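Local coordinates for transaminase (Bacillus megaterium, PDB 5G0A), which catalyses pyridoxal-5'-phosphate-dependent transfer of amino groups as an S-selective omega-transaminase, at residues B[84-89]-B[326-331]; B[96-101]-B[113-118]. All blocks are in the same frame, centred on the assembly; numbering follows the deposited sequence.

Contact 1: residues B[84-89]-B[326-331]; sequences FVWDTY and ESVSTY. With PLP (pyridoxal-5'-phosphate), chain E.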
loop_
_atom_site.group_PDB
_atom_site.type_symbol
_atom_site.label_atom_id
_atom_site.label_comp_id
_atom_site.label_asym_id
_atom_site.label_seq_id
_atom_site.Cartn_x
_atom_site.Cartn_y
_atom_site.Cartn_z
ATOM N N PHE B 84 -3.138 3.666 39.095
ATOM C CA PHE B 84 -3.167 3.116 37.746
ATOM C C PHE B 84 -2.455 1.771 37.714
ATOM O O PHE B 84 -1.347 1.642 38.236
ATOM C CB PHE B 84 -2.455 4.075 36.784
ATOM C CG PHE B 84 -2.207 3.450 35.429
ATOM C CD1 PHE B 84 -3.288 3.227 34.572
ATOM C CD2 PHE B 84 -0.932 3.021 35.057
ATOM C CE1 PHE B 84 -3.103 2.590 33.348
ATOM C CE2 PHE B 84 -0.738 2.379 33.812
ATOM C CZ PHE B 84 -1.831 2.177 32.968
ATOM N N VAL B 85 -3.083 0.779 37.087
ATOM C CA VAL B 85 -2.356 -0.438 36.688
ATOM C C VAL B 85 -2.687 -0.732 35.233
ATOM O O VAL B 85 -3.798 -0.409 34.774
ATOM C CB VAL B 85 -2.666 -1.685 37.568
ATOM C CG1 VAL B 85 -2.157 -1.477 38.999
ATOM C CG2 VAL B 85 -4.143 -2.063 37.523
ATOM N N TRP B 86 -1.733 -1.330 34.519
ATOM C CA TRP B 86 -1.980 -1.668 33.130
ATOM C C TRP B 86 -2.562 -3.066 32.997
ATOM O O TRP B 86 -2.791 -3.755 34.005
ATOM C CB TRP B 86 -0.750 -1.465 32.239
ATOM C CG TRP B 86 0.406 -2.432 32.362
ATOM C CD1 TRP B 86 1.349 -2.490 33.358
ATOM C CD2 TRP B 86 0.780 -3.420 31.401
ATOM N NE1 TRP B 86 2.289 -3.444 33.074
ATOM C CE2 TRP B 86 1.958 -4.047 31.886
ATOM C CE3 TRP B 86 0.232 -3.845 30.170
ATOM C CZ2 TRP B 86 2.609 -5.066 31.187
ATOM C CZ3 TRP B 86 0.877 -4.898 29.477
ATOM C CH2 TRP B 86 2.055 -5.494 30.006
ATOM N N ASP B 87 -2.803 -3.472 31.756
ATOM C CA ASP B 87 -3.748 -4.561 31.474
ATOM C C ASP B 87 -3.252 -5.929 31.937
ATOM O O ASP B 87 -4.041 -6.872 32.006
ATOM C CB ASP B 87 -4.043 -4.593 29.962
ATOM C CG ASP B 87 -5.297 -5.382 29.612
ATOM O OD1 ASP B 87 -6.350 -5.201 30.284
ATOM O OD2 ASP B 87 -5.208 -6.163 28.638
ATOM N N THR B 88 -1.958 -6.019 32.248
ATOM C CA THR B 88 -1.327 -7.275 32.739
ATOM C C THR B 88 -1.777 -7.572 34.182
ATOM O O THR B 88 -1.673 -8.714 34.665
ATOM C CB THR B 88 0.229 -7.196 32.669
ATOM O OG1 THR B 88 0.780 -8.518 32.739
ATOM C CG2 THR B 88 0.804 -6.401 33.852
ATOM N N TYR B 89 -2.273 -6.534 34.856
ATOM C CA TYR B 89 -2.778 -6.668 36.228
ATOM C C TYR B 89 -4.302 -6.777 36.226
ATOM O O TYR B 89 -4.963 -6.250 35.332
ATOM C CB TYR B 89 -2.313 -5.478 37.086
ATOM C CG TYR B 89 -0.815 -5.479 37.346
ATOM C CD1 TYR B 89 -0.241 -6.398 38.231
ATOM C CD2 TYR B 89 0.037 -4.577 36.682
ATOM C CE1 TYR B 89 1.128 -6.419 38.456
ATOM C CE2 TYR B 89 1.410 -4.572 36.915
ATOM C CZ TYR B 89 1.955 -5.501 37.801
ATOM O OH TYR B 89 3.320 -5.513 38.021
ATOM N N GLU B 326 0.764 -9.993 21.167
ATOM C CA GLU B 326 1.802 -9.020 21.531
ATOM C C GLU B 326 1.297 -7.592 21.344
ATOM O O GLU B 326 1.869 -6.804 20.562
ATOM C CB GLU B 326 3.031 -9.245 20.664
ATOM C CG GLU B 326 3.706 -10.597 20.950
ATOM C CD GLU B 326 4.927 -10.822 20.076
ATOM O OE1 GLU B 326 4.802 -10.670 18.854
ATOM O OE2 GLU B 326 6.006 -11.181 20.598
ATOM N N SER B 327 0.239 -7.262 22.083
ATOM C CA SER B 327 -0.400 -5.954 21.915
ATOM C C SER B 327 -0.525 -5.266 23.260
ATOM O O SER B 327 -1.068 -5.844 24.219
ATOM C CB SER B 327 -1.779 -6.129 21.278
ATOM O OG SER B 327 -2.254 -4.909 20.700
ATOM N N VAL B 328 -0.006 -4.037 23.345
ATOM C CA VAL B 328 -0.151 -3.278 24.586
ATOM C C VAL B 328 -0.626 -1.865 24.276
ATOM O O VAL B 328 -0.228 -1.251 23.268
ATOM C CB VAL B 328 1.168 -3.269 25.416
ATOM C CG1 VAL B 328 2.326 -2.705 24.597
ATOM C CG2 VAL B 328 0.987 -2.519 26.747
ATOM N N SER B 329 -1.512 -1.373 25.135
ATOM C CA SER B 329 -2.001 0.002 25.090
ATOM C C SER B 329 -1.928 0.489 26.545
ATOM O O SER B 329 -2.502 -0.138 27.434
ATOM C CB SER B 329 -3.441 0.037 24.563
ATOM O OG SER B 329 -4.055 1.262 24.910
ATOM N N THR B 330 -1.206 1.583 26.807
ATOM C CA THR B 330 -0.988 2.001 28.207
ATOM C C THR B 330 -2.308 2.036 29.007
ATOM O O THR B 330 -2.422 1.370 30.053
ATOM C CB THR B 330 -0.266 3.372 28.294
ATOM O OG1 THR B 330 0.972 3.291 27.565
ATOM C CG2 THR B 330 0.061 3.714 29.758
ATOM N N TYR B 331 -3.284 2.800 28.526
ATOM C CA TYR B 331 -4.493 3.061 29.300
ATOM C C TYR B 331 -5.610 2.033 29.102
ATOM O O TYR B 331 -6.683 2.159 29.686
ATOM C CB TYR B 331 -4.998 4.491 29.100
ATOM C CG TYR B 331 -3.954 5.500 29.542
ATOM C CD1 TYR B 331 -3.223 5.295 30.717
ATOM C CD2 TYR B 331 -3.671 6.625 28.780
ATOM C CE1 TYR B 331 -2.253 6.198 31.133
ATOM C CE2 TYR B 331 -2.705 7.548 29.209
ATOM C CZ TYR B 331 -1.999 7.310 30.385
ATOM O OH TYR B 331 -1.020 8.193 30.845
HETATM N N1 PLP E . 5.315 6.184 21.948
HETATM C C2 PLP E . 6.187 5.797 22.889
HETATM C C2A PLP E . 7.658 6.156 22.809
HETATM C C3 PLP E . 5.706 5.056 24.051
HETATM O O3 PLP E . 6.574 4.674 25.008
HETATM C C4 PLP E . 4.261 4.761 24.151
HETATM C C4A PLP E . 3.714 4.050 25.375
HETATM C C5 PLP E . 3.409 5.225 23.043
HETATM C C6 PLP E . 3.983 5.903 21.976
HETATM C C5A PLP E . 1.926 4.909 22.958
HETATM O O4P PLP E . 1.180 5.324 24.071
HETATM P P PLP E . -0.188 4.583 24.435
HETATM O O1P PLP E . -1.042 4.485 23.195
HETATM O O2P PLP E . 0.236 3.240 25.004
HETATM O O3P PLP E . -0.798 5.488 25.445
HETATM O O HOH W 1 -3.130 -1.539 29.635
#

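Contact 2: residues B[96-101]-B[113-118]; sequences KAAKII and GKVRFV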
loop_
_atom_site.group_PDB
_atom_site.type_symbol
_atom_site.label_atom_id
_atom_site.label_comp_id
_atom_site.label_asym_id
_atom_site.label_seq_id
_atom_site.Cartn_x
_atom_site.Cartn_y
_atom_site.Cartn_z
ATOM N N LYS B 96 -15.404 -6.813 36.316
ATOM C CA LYS B 96 -16.827 -6.592 36.511
ATOM C C LYS B 96 -17.441 -5.968 35.264
ATOM O O LYS B 96 -18.522 -6.361 34.847
ATOM C CB LYS B 96 -17.083 -5.689 37.716
ATOM C CG LYS B 96 -18.556 -5.469 38.009
ATOM C CD LYS B 96 -18.676 -4.822 39.378
ATOM C CE LYS B 96 -19.833 -3.853 39.405
ATOM N NZ LYS B 96 -19.935 -3.089 40.688
ATOM N N ALA B 97 -16.752 -4.990 34.660
ATOM C CA ALA B 97 -17.317 -4.327 33.490
ATOM C C ALA B 97 -17.579 -5.349 32.364
ATOM O O ALA B 97 -18.605 -5.285 31.686
ATOM C CB ALA B 97 -16.402 -3.202 32.987
ATOM N N ALA B 98 -16.639 -6.266 32.168
ATOM C CA ALA B 98 -16.777 -7.284 31.122
ATOM C C ALA B 98 -17.912 -8.263 31.468
ATOM O O ALA B 98 -18.707 -8.642 30.586
ATOM C CB ALA B 98 -15.462 -8.020 30.914
ATOM N N LYS B 99 -17.988 -8.638 32.746
ATOM C CA LYS B 99 -19.070 -9.523 33.242
ATOM C C LYS B 99 -20.455 -8.881 33.026
ATOM O O LYS B 99 -21.398 -9.545 32.586
ATOM C CB LYS B 99 -18.835 -9.914 34.718
ATOM C CG LYS B 99 -19.948 -10.797 35.323
ATOM C CD LYS B 99 -21.058 -9.952 35.906
ATOM C CE LYS B 99 -22.119 -10.785 36.629
ATOM N NZ LYS B 99 -23.030 -9.908 37.415
ATOM N N ILE B 100 -20.575 -7.589 33.321
ATOM C CA ILE B 100 -21.828 -6.883 33.109
ATOM C C ILE B 100 -22.249 -6.951 31.659
ATOM O O ILE B 100 -23.402 -7.261 31.354
ATOM C CB ILE B 100 -21.753 -5.422 33.564
ATOM C CG1 ILE B 100 -21.549 -5.395 35.092
ATOM C CG2 ILE B 100 -23.025 -4.668 33.174
ATOM C CD1 ILE B 100 -21.198 -4.018 35.617
ATOM N N ILE B 101 -21.316 -6.670 30.751
ATOM C CA ILE B 101 -21.670 -6.664 29.335
ATOM C C ILE B 101 -22.083 -8.062 28.874
ATOM O O ILE B 101 -23.121 -8.209 28.226
ATOM C CB ILE B 101 -20.522 -6.117 28.452
ATOM C CG1 ILE B 101 -20.352 -4.614 28.709
ATOM C CG2 ILE B 101 -20.817 -6.368 26.957
ATOM C CD1 ILE B 101 -19.048 -4.071 28.151
ATOM N N GLY B 113 -18.179 -13.714 23.647
ATOM C CA GLY B 113 -17.075 -14.463 24.226
ATOM C C GLY B 113 -16.238 -13.679 25.218
ATOM O O GLY B 113 -16.267 -13.945 26.432
ATOM N N LYS B 114 -15.440 -12.735 24.698
ATOM C CA LYS B 114 -14.528 -11.970 25.535
ATOM C C LYS B 114 -14.446 -10.493 25.098
ATOM O O LYS B 114 -14.688 -10.169 23.955
ATOM C CB LYS B 114 -13.122 -12.575 25.482
ATOM C CG LYS B 114 -12.920 -13.824 26.330
ATOM C CD LYS B 114 -11.451 -14.187 26.385
ATOM C CE LYS B 114 -11.120 -15.107 27.560
ATOM N NZ LYS B 114 -9.637 -15.168 27.695
ATOM N N VAL B 115 -14.108 -9.626 26.047
ATOM C CA VAL B 115 -13.950 -8.189 25.826
ATOM C C VAL B 115 -12.464 -7.788 25.961
ATOM O O VAL B 115 -11.701 -8.340 26.810
ATOM C CB VAL B 115 -14.779 -7.369 26.871
ATOM C CG1 VAL B 115 -14.557 -5.868 26.716
ATOM C CG2 VAL B 115 -16.269 -7.678 26.796
ATOM N N ARG B 116 -12.058 -6.813 25.149
ATOM C CA ARG B 116 -10.808 -6.067 25.398
ATOM C C ARG B 116 -11.191 -4.619 25.550
ATOM O O ARG B 116 -11.790 -4.042 24.636
ATOM C CB ARG B 116 -9.791 -6.196 24.254
ATOM C CG ARG B 116 -8.608 -5.208 24.391
ATOM C CD ARG B 116 -7.318 -5.770 23.789
ATOM N NE ARG B 116 -6.209 -4.785 23.809
ATOM C CZ ARG B 116 -5.409 -4.573 24.848
ATOM N NH1 ARG B 116 -5.602 -5.228 25.995
ATOM N NH2 ARG B 116 -4.441 -3.673 24.742
ATOM N N PHE B 117 -10.861 -4.027 26.700
ATOM C CA PHE B 117 -11.127 -2.602 26.886
ATOM C C PHE B 117 -9.958 -1.769 26.385
ATOM O O PHE B 117 -8.789 -2.121 26.601
ATOM C CB PHE B 117 -11.373 -2.301 28.369
ATOM C CG PHE B 117 -12.666 -2.869 28.880
ATOM C CD1 PHE B 117 -13.862 -2.256 28.548
ATOM C CD2 PHE B 117 -12.679 -4.012 29.697
ATOM C CE1 PHE B 117 -15.082 -2.754 29.013
ATOM C CE2 PHE B 117 -13.884 -4.530 30.162
ATOM C CZ PHE B 117 -15.084 -3.893 29.822
ATOM N N VAL B 118 -10.308 -0.657 25.755
ATOM C CA VAL B 118 -9.360 0.366 25.325
ATOM C C VAL B 118 -9.896 1.733 25.735
ATOM O O VAL B 118 -10.813 1.817 26.554
ATOM C CB VAL B 118 -9.081 0.259 23.795
ATOM C CG1 VAL B 118 -8.238 -0.987 23.493
ATOM C CG2 VAL B 118 -10.389 0.222 22.991
#

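Contact 1: residues B[84-89]-B[326-331]
Phe84 and Tyr331 form an offset edge-to-face pair: the tyrosine turns its edge to the phenylalanine face, with ring centroids 5.6 Å apart and planes at 84°. Tyr331 CE1 stands over one face of the phenylalanine ring, toward its rim, and the nearest carbons, Phe84 CE1 and Tyr331 CD1, are 3.8 Å apart. On the opposite face of that ring lies the backbone N of Trp86, also offset to the rim. The ring's leading edge points at the backbone: Thr330 O sits near the ring plane, 3.1 Å from Phe84 CZ.

Farther along, the indole of Trp86 crosses Val328 at about a right angle, and Trp86 CZ3 lies 3.6 Å from Val328 CG2. The methyl CG2 of Thr88 lies over one indole face, toward its rim.

Thr330 serves the cofactor. Its OG1 is anti to the carbonyl carbon (chi1 -56°), beside the backbone N, and both groups therefore converge on one phosphate oxygen. Thr330 N donates to PLP O2P at 2.8 Å with an N-H...O angle of 165°, while Thr330 OG1 donates to PLP O2P at 2.7 Å. PLP is also hydrogen-bonded to Gly121 N and Ser122 OG of the second subunit, so the site is built across the subunit interface.

No direct hydrogen bond joins the two segments, but a water does: it is bonded to Ser329 O at 2.7 Å and, weakly, accepts from Asp87 N at 2.9 Å.

Trp86 to Tyr89 make a type I turn in the loop between helix 69-78 and helix 92-105, and Asp87 ties this turn to Lys94 on that second helix. The other segment runs from strand 324-325 toward helix 335-350, with Lys298 of the second subunit packed on Thr330 and Tyr331.

Contact 2: residues B[96-101]-B[113-118]
Ala98 touches both Val115 and Phe117, the two residues that the strand turns to the helix; the short axes approach to 8.7 Å, with N-to-C directions 135° apart. At its start the strand carries a classic beta bulge, where Gly113 and Lys114 both face Val312. Lys114 points away from the helix, and its NZ forms a salt bridge with Asp321 and hydrogen bonds with Gln28 and Leu21 of the second subunit.

Val115 comes next and points inward: its CB is 4.2 Å from Ala98 CB. Its CG1 stands over the centre of the Phe117 ring, 3.6 Å above the plane, covering one face. Arg116 is directed to the other side of the strand.

Phe117 then reaches into the helix. With CG beside its own backbone N (chi1 -69°), the ring turns an edge to Ala98 N, which lies near the ring plane 3.7 Å from Phe117 CZ. Phe117 CZ is also 3.5 Å from Ala97 CB. Ile101 CD1 makes a looser approach, 4.3 Å from Phe117 CE1. A serine in place of Phe117 would probably open a gap between Ala97, Ala98 and Ile101 and leave Val115 CG1 without the ring beneath it.

Beyond it, Val118 packs on helix 121-136, as Arg116 does. Strand 112-118, outermost within this chain, belongs to the mixed seven-stranded sheet of the large domain of fold-type I PLP enzymes and pairs antiparallel with strand 308-313; helix 92-105 packs against its Val115-Phe117 side, where helix 335-350 meets Phe117 and Ile101, and helix 121-136 lies on the other.

Overall arrangement
Contact 2 is nested within the loop that contact 1 closes, and their centres are 15 Å apart. The direct tie is a salt bridge, Asp87 OD2 to Arg116 NH1 at 2.8 Å, joining the turn of 84-89 to the strand side facing away from helix 92-105. Arg116 NH2 also packs 3.7 Å from Ser329 N, so one guanidinium meets both segments of contact 1. Contact 1 holds the phosphate of a PLP shared with the second subunit, whereas the Phe117 side chain is about 13 Å, nearest atoms, from a bound PLP. Just beyond strand 112-118 come Thr120, Gly121 and Ser122; Gly121 and Ser122 of the second subunit bind the PLP of contact 1.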